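Local coordinates for phosphate binding protein (Planctomyces limnophilus, PDB 4JWO), which probably binds phosphate as the solute-binding protein of a PstS-type system that carries the ion across the cytoplasmic membrane, at residues Ile188-Thr199 with Gly230-Phe241; Ile258-Val267 with Ser276-Arg284. One frame throughout, in Å; residues are numbered along the deposited sequence. Where two conformers were deposited one is given.

Contact 1 (Ile188-Thr199 with Gly230-Phe241); sequences IQLFGADTASGT and GVVDSKGALGYF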
loop_
_atom_site.group_PDB
_atom_site.type_symbol
_atom_site.label_atom_id
_atom_site.label_comp_id
_atom_site.label_asym_id
_atom_site.label_seq_id
_atom_site.Cartn_x
_atom_site.Cartn_y
_atom_site.Cartn_z
ATOM N N ILE A 188 -20.187 -16.779 5.943
ATOM C CA ILE A 188 -18.915 -16.059 6.022
ATOM C C ILE A 188 -19.214 -14.667 6.544
ATOM O O ILE A 188 -20.015 -13.951 5.950
ATOM C CB ILE A 188 -18.273 -15.829 4.647
ATOM C CG1 ILE A 188 -18.218 -17.109 3.829
ATOM C CG2 ILE A 188 -16.870 -15.220 4.805
ATOM C CD1 ILE A 188 -17.680 -16.874 2.444
ATOM N N GLN A 189 -18.592 -14.281 7.649
ATOM C CA GLN A 189 -18.818 -12.948 8.207
ATOM C C GLN A 189 -17.652 -12.071 7.793
ATOM O O GLN A 189 -16.533 -12.276 8.243
ATOM C CB GLN A 189 -18.901 -13.011 9.735
ATOM C CG GLN A 189 -19.796 -14.118 10.290
ATOM C CD GLN A 189 -21.276 -13.832 10.122
ATOM O OE1 GLN A 189 -21.668 -12.820 9.537
ATOM N NE2 GLN A 189 -22.111 -14.727 10.640
ATOM N N LEU A 190 -17.918 -11.105 6.920
ATOM C CA LEU A 190 -16.865 -10.316 6.297
ATOM C C LEU A 190 -16.540 -9.042 7.057
ATOM O O LEU A 190 -17.433 -8.305 7.466
ATOM C CB LEU A 190 -17.273 -9.923 4.872
ATOM C CG LEU A 190 -17.483 -11.086 3.902
ATOM C CD1 LEU A 190 -17.979 -10.524 2.578
ATOM C CD2 LEU A 190 -16.179 -11.863 3.702
ATOM N N PHE A 191 -15.241 -8.782 7.200
ATOM C CA PHE A 191 -14.730 -7.577 7.848
ATOM C C PHE A 191 -13.682 -6.950 6.959
ATOM O O PHE A 191 -12.868 -7.643 6.371
ATOM C CB PHE A 191 -14.094 -7.933 9.201
ATOM C CG PHE A 191 -15.076 -8.457 10.205
ATOM C CD1 PHE A 191 -15.351 -9.820 10.281
ATOM C CD2 PHE A 191 -15.727 -7.594 11.067
ATOM C CE1 PHE A 191 -16.277 -10.305 11.205
ATOM C CE2 PHE A 191 -16.646 -8.068 11.985
ATOM C CZ PHE A 191 -16.916 -9.431 12.057
ATOM N N GLY A 192 -13.692 -5.627 6.854
ATOM C CA GLY A 192 -12.720 -4.956 6.014
ATOM C C GLY A 192 -12.662 -3.460 6.188
ATOM O O GLY A 192 -13.341 -2.883 7.043
ATOM N N ALA A 193 -11.855 -2.834 5.335
ATOM C CA ALA A 193 -11.573 -1.414 5.405
ATOM C C ALA A 193 -12.737 -0.571 4.929
ATOM O O ALA A 193 -13.587 -1.030 4.166
ATOM C CB ALA A 193 -10.333 -1.095 4.577
ATOM N N ASP A 194 -12.767 0.669 5.388
ATOM C CA ASP A 194 -13.726 1.646 4.889
ATOM C C ASP A 194 -13.438 1.977 3.422
ATOM O O ASP A 194 -12.285 1.978 2.983
ATOM C CB ASP A 194 -13.652 2.937 5.717
ATOM C CG ASP A 194 -14.415 2.853 7.014
ATOM O OD1 ASP A 194 -14.937 1.767 7.337
ATOM O OD2 ASP A 194 -14.494 3.888 7.716
ATOM N N THR A 195 -14.503 2.264 2.679
ATOM C CA THR A 195 -14.384 2.634 1.268
ATOM C C THR A 195 -13.370 3.754 1.032
ATOM O O THR A 195 -13.346 4.759 1.754
ATOM C CB THR A 195 -15.728 3.101 0.717
ATOM O OG1 THR A 195 -16.754 2.178 1.086
ATOM C CG2 THR A 195 -15.676 3.221 -0.806
ATOM N N ALA A 196 -12.534 3.566 0.013
ATOM C CA ALA A 196 -11.667 4.621 -0.501
ATOM C C ALA A 196 -10.511 4.975 0.433
ATOM O O ALA A 196 -9.769 5.934 0.150
ATOM C CB ALA A 196 -12.476 5.879 -0.891
ATOM N N SER A 197 -10.364 4.207 1.526
ATOM C CA SER A 197 -9.158 4.223 2.354
ATOM C C SER A 197 -8.045 3.558 1.547
ATOM O O SER A 197 -8.322 2.898 0.555
ATOM C CB SER A 197 -9.369 3.437 3.648
ATOM O OG SER A 197 -9.519 2.037 3.399
ATOM N N GLY A 198 -6.793 3.758 1.947
ATOM C CA GLY A 198 -5.671 3.126 1.269
ATOM C C GLY A 198 -5.738 1.610 1.291
ATOM O O GLY A 198 -5.457 0.943 0.287
ATOM N N THR A 199 -6.084 1.050 2.447
ATOM C CA THR A 199 -6.198 -0.389 2.581
ATOM C C THR A 199 -7.263 -0.952 1.630
ATOM O O THR A 199 -7.027 -1.955 0.941
ATOM C CB THR A 199 -6.514 -0.750 4.034
ATOM O OG1 THR A 199 -5.464 -0.246 4.874
ATOM C CG2 THR A 199 -6.609 -2.245 4.203
ATOM N N GLY A 230 -13.664 -8.216 15.717
ATOM C CA GLY A 230 -14.709 -8.848 14.933
ATOM C C GLY A 230 -14.318 -10.245 14.497
ATOM O O GLY A 230 -15.092 -11.197 14.626
ATOM N N VAL A 231 -13.102 -10.375 13.976
ATOM C CA VAL A 231 -12.596 -11.678 13.575
ATOM C C VAL A 231 -12.436 -12.613 14.770
ATOM O O VAL A 231 -12.791 -13.792 14.697
ATOM C CB VAL A 231 -11.275 -11.532 12.794
ATOM C CG1 VAL A 231 -10.669 -12.907 12.498
ATOM C CG2 VAL A 231 -11.539 -10.744 11.514
ATOM N N VAL A 232 -11.914 -12.100 15.884
ATOM C CA VAL A 232 -11.816 -12.886 17.109
ATOM C C VAL A 232 -13.170 -13.454 17.570
ATOM O O VAL A 232 -13.257 -14.594 18.031
ATOM C CB VAL A 232 -11.187 -12.050 18.260
ATOM C CG1 VAL A 232 -11.185 -12.827 19.572
ATOM C CG2 VAL A 232 -9.775 -11.611 17.879
ATOM N N ASP A 233 -14.226 -12.662 17.400
ATOM C CA ASP A 233 -15.544 -12.986 17.946
ATOM C C ASP A 233 -16.417 -13.870 17.049
ATOM O O ASP A 233 -17.447 -14.370 17.491
ATOM C CB ASP A 233 -16.314 -11.693 18.248
ATOM C CG ASP A 233 -15.844 -11.011 19.509
ATOM O OD1 ASP A 233 -15.214 -11.680 20.352
ATOM O OD2 ASP A 233 -16.124 -9.803 19.659
ATOM N N SER A 234 -16.016 -14.063 15.799
ATOM C CA SER A 234 -16.822 -14.845 14.863
ATOM C C SER A 234 -16.032 -15.993 14.254
ATOM O O SER A 234 -15.057 -15.777 13.533
ATOM C CB SER A 234 -17.376 -13.967 13.742
ATOM O OG SER A 234 -18.061 -14.768 12.796
ATOM N N LYS A 235 -16.477 -17.212 14.538
ATOM C CA LYS A 235 -15.802 -18.417 14.053
ATOM C C LYS A 235 -15.714 -18.444 12.541
ATOM O O LYS A 235 -14.754 -18.965 11.968
ATOM C CB LYS A 235 -16.557 -19.661 14.521
ATOM C CG LYS A 235 -16.574 -19.867 16.026
ATOM C CD LYS A 235 -15.221 -20.335 16.535
ATOM C CE LYS A 235 -15.301 -20.887 17.954
ATOM N NZ LYS A 235 -15.125 -19.830 18.991
ATOM N N GLY A 236 -16.733 -17.897 11.894
ATOM C CA GLY A 236 -16.802 -17.901 10.447
ATOM C C GLY A 236 -16.299 -16.632 9.787
ATOM O O GLY A 236 -16.601 -16.379 8.620
ATOM N N ALA A 237 -15.530 -15.826 10.515
ATOM C CA ALA A 237 -15.084 -14.539 9.984
ATOM C C ALA A 237 -14.009 -14.629 8.908
ATOM O O ALA A 237 -13.189 -15.539 8.879
ATOM C CB ALA A 237 -14.576 -13.651 11.120
ATOM N N LEU A 238 -14.023 -13.659 8.008
ATOM C CA LEU A 238 -12.930 -13.442 7.066
ATOM C C LEU A 238 -12.703 -11.938 7.037
ATOM O O LEU A 238 -13.641 -11.202 6.785
ATOM C CB LEU A 238 -13.326 -13.924 5.671
ATOM C CG LEU A 238 -12.322 -13.673 4.539
ATOM C CD1 LEU A 238 -11.176 -14.646 4.643
ATOM C CD2 LEU A 238 -12.969 -13.772 3.165
ATOM N N GLY A 239 -11.484 -11.482 7.290
ATOM C CA GLY A 239 -11.242 -10.047 7.313
ATOM C C GLY A 239 -9.971 -9.685 6.581
ATOM O O GLY A 239 -9.168 -10.554 6.254
ATOM N N TYR A 240 -9.797 -8.402 6.286
ATOM C CA TYR A 240 -8.511 -7.924 5.787
ATOM C C TYR A 240 -8.161 -6.590 6.402
ATOM O O TYR A 240 -9.042 -5.793 6.724
ATOM C CB TYR A 240 -8.473 -7.831 4.248
ATOM C CG TYR A 240 -9.281 -6.708 3.627
ATOM C CD1 TYR A 240 -8.710 -5.463 3.394
ATOM C CD2 TYR A 240 -10.603 -6.906 3.237
ATOM C CE1 TYR A 240 -9.437 -4.433 2.805
ATOM C CE2 TYR A 240 -11.352 -5.868 2.652
ATOM C CZ TYR A 240 -10.750 -4.643 2.434
ATOM O OH TYR A 240 -11.460 -3.614 1.842
ATOM N N PHE A 241 -6.863 -6.368 6.567
ATOM C CA PHE A 241 -6.318 -5.120 7.099
ATOM C C PHE A 241 -4.804 -5.160 6.980
ATOM O O PHE A 241 -4.237 -6.162 6.558
ATOM C CB PHE A 241 -6.794 -4.797 8.541
ATOM C CG PHE A 241 -6.852 -5.990 9.478
ATOM C CD1 PHE A 241 -5.693 -6.587 9.959
ATOM C CD2 PHE A 241 -8.073 -6.485 9.899
ATOM C CE1 PHE A 241 -5.759 -7.685 10.840
ATOM C CE2 PHE A 241 -8.145 -7.561 10.785
ATOM C CZ PHE A 241 -6.990 -8.164 11.244
#

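Contact 2 (Ile258-Val267 with Ser276-Arg284); sequences ISDGKKAVCV and SGEYTPLSR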
loop_
_atom_site.group_PDB
_atom_site.type_symbol
_atom_site.label_atom_id
_atom_site.label_comp_id
_atom_site.label_asym_id
_atom_site.label_seq_id
_atom_site.Cartn_x
_atom_site.Cartn_y
_atom_site.Cartn_z
ATOM N N ILE A 258 -1.597 -17.225 1.034
ATOM C CA ILE A 258 -2.150 -16.716 -0.219
ATOM C C ILE A 258 -1.504 -17.330 -1.464
ATOM O O ILE A 258 -0.280 -17.304 -1.622
ATOM C CB ILE A 258 -2.030 -15.174 -0.285
ATOM C CG1 ILE A 258 -2.763 -14.518 0.894
ATOM C CG2 ILE A 258 -2.582 -14.624 -1.609
ATOM C CD1 ILE A 258 -4.278 -14.696 0.864
ATOM N N SER A 259 -2.334 -17.893 -2.339
ATOM C CA SER A 259 -1.875 -18.362 -3.643
ATOM C C SER A 259 -2.371 -17.423 -4.729
ATOM O O SER A 259 -3.516 -16.990 -4.689
ATOM C CB SER A 259 -2.406 -19.760 -3.925
ATOM O OG SER A 259 -1.833 -20.698 -3.039
ATOM N N ASP A 260 -1.519 -17.131 -5.709
ATOM C CA ASP A 260 -1.888 -16.196 -6.767
ATOM C C ASP A 260 -2.061 -16.819 -8.154
ATOM O O ASP A 260 -2.313 -16.106 -9.124
ATOM C CB ASP A 260 -0.899 -15.015 -6.820
ATOM C CG ASP A 260 0.454 -15.392 -7.404
ATOM O OD1 ASP A 260 0.744 -16.599 -7.576
ATOM O OD2 ASP A 260 1.245 -14.461 -7.691
ATOM N N GLY A 261 -1.919 -18.138 -8.258
ATOM C CA GLY A 261 -2.058 -18.806 -9.545
ATOM C C GLY A 261 -0.829 -18.667 -10.426
ATOM O O GLY A 261 -0.798 -19.157 -11.555
ATOM N N LYS A 262 0.190 -17.990 -9.915
ATOM C CA LYS A 262 1.447 -17.850 -10.635
ATOM C C LYS A 262 2.570 -18.530 -9.860
ATOM O O LYS A 262 2.638 -19.754 -9.811
ATOM C CB LYS A 262 1.768 -16.373 -10.881
ATOM C CG LYS A 262 0.665 -15.597 -11.588
ATOM C CD LYS A 262 0.934 -14.101 -11.531
ATOM C CE LYS A 262 -0.330 -13.301 -11.802
ATOM N NZ LYS A 262 -0.177 -11.874 -11.402
ATOM N N LYS A 263 3.438 -17.740 -9.240
ATOM C CA LYS A 263 4.573 -18.299 -8.506
ATOM C C LYS A 263 4.297 -18.446 -7.009
ATOM O O LYS A 263 5.006 -19.165 -6.307
ATOM C CB LYS A 263 5.830 -17.451 -8.725
ATOM C CG LYS A 263 6.464 -17.631 -10.093
ATOM N N ALA A 264 3.260 -17.770 -6.523
ATOM C CA ALA A 264 2.935 -17.802 -5.105
ATOM C C ALA A 264 1.987 -18.952 -4.779
ATOM O O ALA A 264 0.832 -18.960 -5.202
ATOM C CB ALA A 264 2.317 -16.472 -4.673
ATOM N N VAL A 265 2.477 -19.937 -4.036
ATOM C CA VAL A 265 1.635 -21.042 -3.610
ATOM C C VAL A 265 1.554 -21.065 -2.088
ATOM O O VAL A 265 2.545 -21.362 -1.418
ATOM C CB VAL A 265 2.168 -22.401 -4.120
ATOM C CG1 VAL A 265 1.209 -23.531 -3.747
ATOM C CG2 VAL A 265 2.370 -22.342 -5.631
ATOM N N CYS A 266 0.373 -20.749 -1.559
ATOM C CA CYS A 266 0.116 -20.763 -0.114
ATOM C C CYS A 266 1.221 -20.074 0.696
ATOM O O CYS A 266 1.838 -20.669 1.577
ATOM C CB CYS A 266 -0.142 -22.190 0.392
ATOM S SG CYS A 266 -1.607 -22.963 -0.364
ATOM N N VAL A 267 1.464 -18.804 0.375
ATOM C CA VAL A 267 2.503 -18.037 1.033
ATOM C C VAL A 267 1.980 -17.358 2.293
ATOM O O VAL A 267 1.014 -16.593 2.246
ATOM C CB VAL A 267 3.088 -16.982 0.071
ATOM C CG1 VAL A 267 4.225 -16.233 0.737
ATOM C CG2 VAL A 267 3.565 -17.647 -1.223
ATOM N N SER A 276 11.102 -10.564 0.740
ATOM C CA SER A 276 11.684 -11.276 -0.403
ATOM C C SER A 276 10.796 -11.139 -1.631
ATOM O O SER A 276 11.160 -11.578 -2.720
ATOM C CB SER A 276 11.809 -12.746 -0.080
ATOM O OG SER A 276 10.512 -13.255 0.130
ATOM N N GLY A 277 9.610 -10.576 -1.434
ATOM C CA GLY A 277 8.646 -10.421 -2.507
ATOM C C GLY A 277 7.861 -11.685 -2.825
ATOM O O GLY A 277 7.128 -11.729 -3.803
ATOM N N GLU A 278 8.018 -12.716 -2.010
ATOM C CA GLU A 278 7.324 -13.971 -2.265
ATOM C C GLU A 278 5.822 -13.811 -2.013
ATOM O O GLU A 278 5.008 -14.448 -2.675
ATOM C CB GLU A 278 7.911 -15.096 -1.402
ATOM C CG GLU A 278 7.396 -16.480 -1.746
ATOM C CD GLU A 278 7.855 -17.533 -0.753
ATOM O OE1 GLU A 278 8.467 -17.163 0.273
ATOM O OE2 GLU A 278 7.596 -18.729 -0.993
ATOM N N TYR A 279 5.472 -12.955 -1.057
ATOM C CA TYR A 279 4.080 -12.748 -0.688
ATOM C C TYR A 279 3.428 -11.738 -1.635
ATOM O O TYR A 279 3.392 -10.528 -1.376
ATOM C CB TYR A 279 3.992 -12.303 0.776
ATOM C CG TYR A 279 2.589 -12.093 1.283
ATOM C CD1 TYR A 279 1.748 -13.166 1.523
ATOM C CD2 TYR A 279 2.120 -10.822 1.562
ATOM C CE1 TYR A 279 0.457 -12.970 2.005
ATOM C CE2 TYR A 279 0.840 -10.615 2.040
ATOM C CZ TYR A 279 0.016 -11.692 2.265
ATOM O OH TYR A 279 -1.272 -11.490 2.743
ATOM N N THR A 280 2.936 -12.257 -2.757
ATOM C CA THR A 280 2.312 -11.435 -3.785
ATOM C C THR A 280 0.921 -12.010 -4.107
ATOM O O THR A 280 0.737 -13.224 -4.118
ATOM C CB THR A 280 3.238 -11.344 -5.033
ATOM O OG1 THR A 280 2.717 -10.404 -5.980
ATOM C CG2 THR A 280 3.414 -12.709 -5.696
ATOM N N PRO A 281 -0.060 -11.142 -4.394
ATOM C CA PRO A 281 -0.000 -9.687 -4.597
ATOM C C PRO A 281 -0.218 -8.802 -3.376
ATOM O O PRO A 281 -0.256 -7.581 -3.546
ATOM C CB PRO A 281 -1.146 -9.453 -5.575
ATOM C CG PRO A 281 -2.194 -10.435 -5.103
ATOM C CD PRO A 281 -1.406 -11.670 -4.668
ATOM N N LEU A 282 -0.354 -9.373 -2.189
ATOM C CA LEU A 282 -0.750 -8.579 -1.029
ATOM C C LEU A 282 0.390 -7.921 -0.237
ATOM O O LEU A 282 0.169 -7.381 0.841
ATOM C CB LEU A 282 -1.680 -9.395 -0.122
ATOM C CG LEU A 282 -3.045 -9.661 -0.764
ATOM C CD1 LEU A 282 -3.833 -10.688 0.049
ATOM C CD2 LEU A 282 -3.833 -8.368 -0.866
ATOM N N SER A 283 1.607 -7.951 -0.775
ATOM C CA SER A 283 2.613 -6.979 -0.346
ATOM C C SER A 283 3.272 -6.418 -1.582
ATOM O O SER A 283 3.410 -7.107 -2.590
ATOM C CB SER A 283 3.642 -7.564 0.635
ATOM O OG SER A 283 4.542 -8.482 0.020
ATOM N N ARG A 284 3.650 -5.145 -1.514
ATOM C CA ARG A 284 4.271 -4.492 -2.657
ATOM C C ARG A 284 5.028 -3.257 -2.201
ATOM O O ARG A 284 4.680 -2.650 -1.184
ATOM C CB ARG A 284 3.208 -4.092 -3.682
ATOM C CG ARG A 284 2.252 -3.008 -3.205
ATOM C CD ARG A 284 1.179 -2.801 -4.234
ATOM N NE ARG A 284 0.142 -1.883 -3.785
ATOM C CZ ARG A 284 -0.900 -1.526 -4.532
ATOM N NH1 ARG A 284 -1.046 -2.019 -5.754
ATOM N NH2 ARG A 284 -1.801 -0.690 -4.051
HETATM O O HOH W 1 1.055 -14.730 -1.845
HETATM O O HOH W 2 0.492 -11.926 -7.844
#

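Contact 1 (Ile188-Thr199 with Gly230-Phe241)
The ring of F191 lies against the end of helix 224-233, where G230 CA sits over one of its faces, 4.0 Å from the centroid, in a CH-pi contact. Any side chain at G230 would collide with the ring, so glycine suits the place. CG of F191 stands anti to its own carbonyl carbon (chi1 -65°), which also brings CE1 to 3.8 Å from A237 CB. Further along, G192 CA packs over a face of the Y240 ring, while T199 CG2 meets that ring at its edge; again a CB on the glycine would clash. On the sheet face opposite F191, L190 and L238 point the same way side by side, their CD2 atoms 3.8 Å apart, and helix 160-167 covers them through I166 and W167. Parallel pairing of strands 189-192 and 237-241 sets F191, L190 and L238 in place: F191 N donates to L238 O at 2.9 Å, 155° at the hydrogen and slightly tilted from the carbonyl plane. Helices 224-233 and 198-208 place G230 and T199, and F203 stacks on the Y240 ring. Backbone bonds thus set the register and hold the strands, while apolar side chains and glycine-ring contacts add packing on both faces.

Contact 2 (Ile258-Val267 with Ser276-Arg284)
V267 lies against E278 and Y279 where the hairpin-like loop 258-267, whose ends pair through I258 and V267, meets the turn leading into strand 283-291 of the periplasmic-binding-protein fold. Along 276-284, the first to touch is E278: its CG, anti to the backbone N, lies 4.0 Å from both V267 CG1 and V267 CG2, and the carboxylate runs on alongside the same valine. Y279 centres an inverse gamma turn. With CG anti to the backbone N (chi1 -178°), its ring reaches I258, whose CG1 is 3.7 Å from CE1, and V267 O sits at the ring edge, near its plane. A tyrosine suits this place, since the ring carbons pack on I258 while the hydroxyl at the end bonds to L144 O of strand 134-148. At T280 the methyl and the hydroxyl divide the work. CG2 lies 3.4 Å from D260 OD2, whereas OG1 lies near water 2, which donates to that same OD2 at 2.6 Å. T280 O and I258 O both accept from water 1, which joins the two backbones. D260 OD1, meanwhile, accepts from K262 N in an Asx turn and from A264 N, the two donors coming from opposite faces of the carboxylate plane. With an alanine here, the N-H groups of K262 and A264 would probably lose their shared acceptor and water 2 the carboxylate oxygen it donates to, leaving the turn at 260-264 less firmly held. P281, after a cis peptide bond, brings CD 4.0 Å from D260 CB. L282 then turns toward I258, the two side chains crossing at about a right angle, and F203 and V206 of helix 198-208 also touch it. Beyond it, the hydroxyl of S283 folds back on the turn: OG donates to Y279 O at 2.7 Å, in the carbonyl plane.

Contact 1 closes before contact 2 opens along the chain, and their centres lie about 20 Å apart; the nearest atoms are about 6 Å from each other, without touching. Both reach the same mixed sheet, with strand 134-148 as the common element: it pairs antiparallel with 237-242 from contact 1 and with 254-259 and 283-291 from contact 2. Helices 198-208 and 160-167 are also shared. The C157-C266 disulfide ties the loop of contact 2 to strand 157-159. The common strand and the two common helices thus put both contacts in the same part of the binding-protein fold, linked through shared elements and not by direct touch.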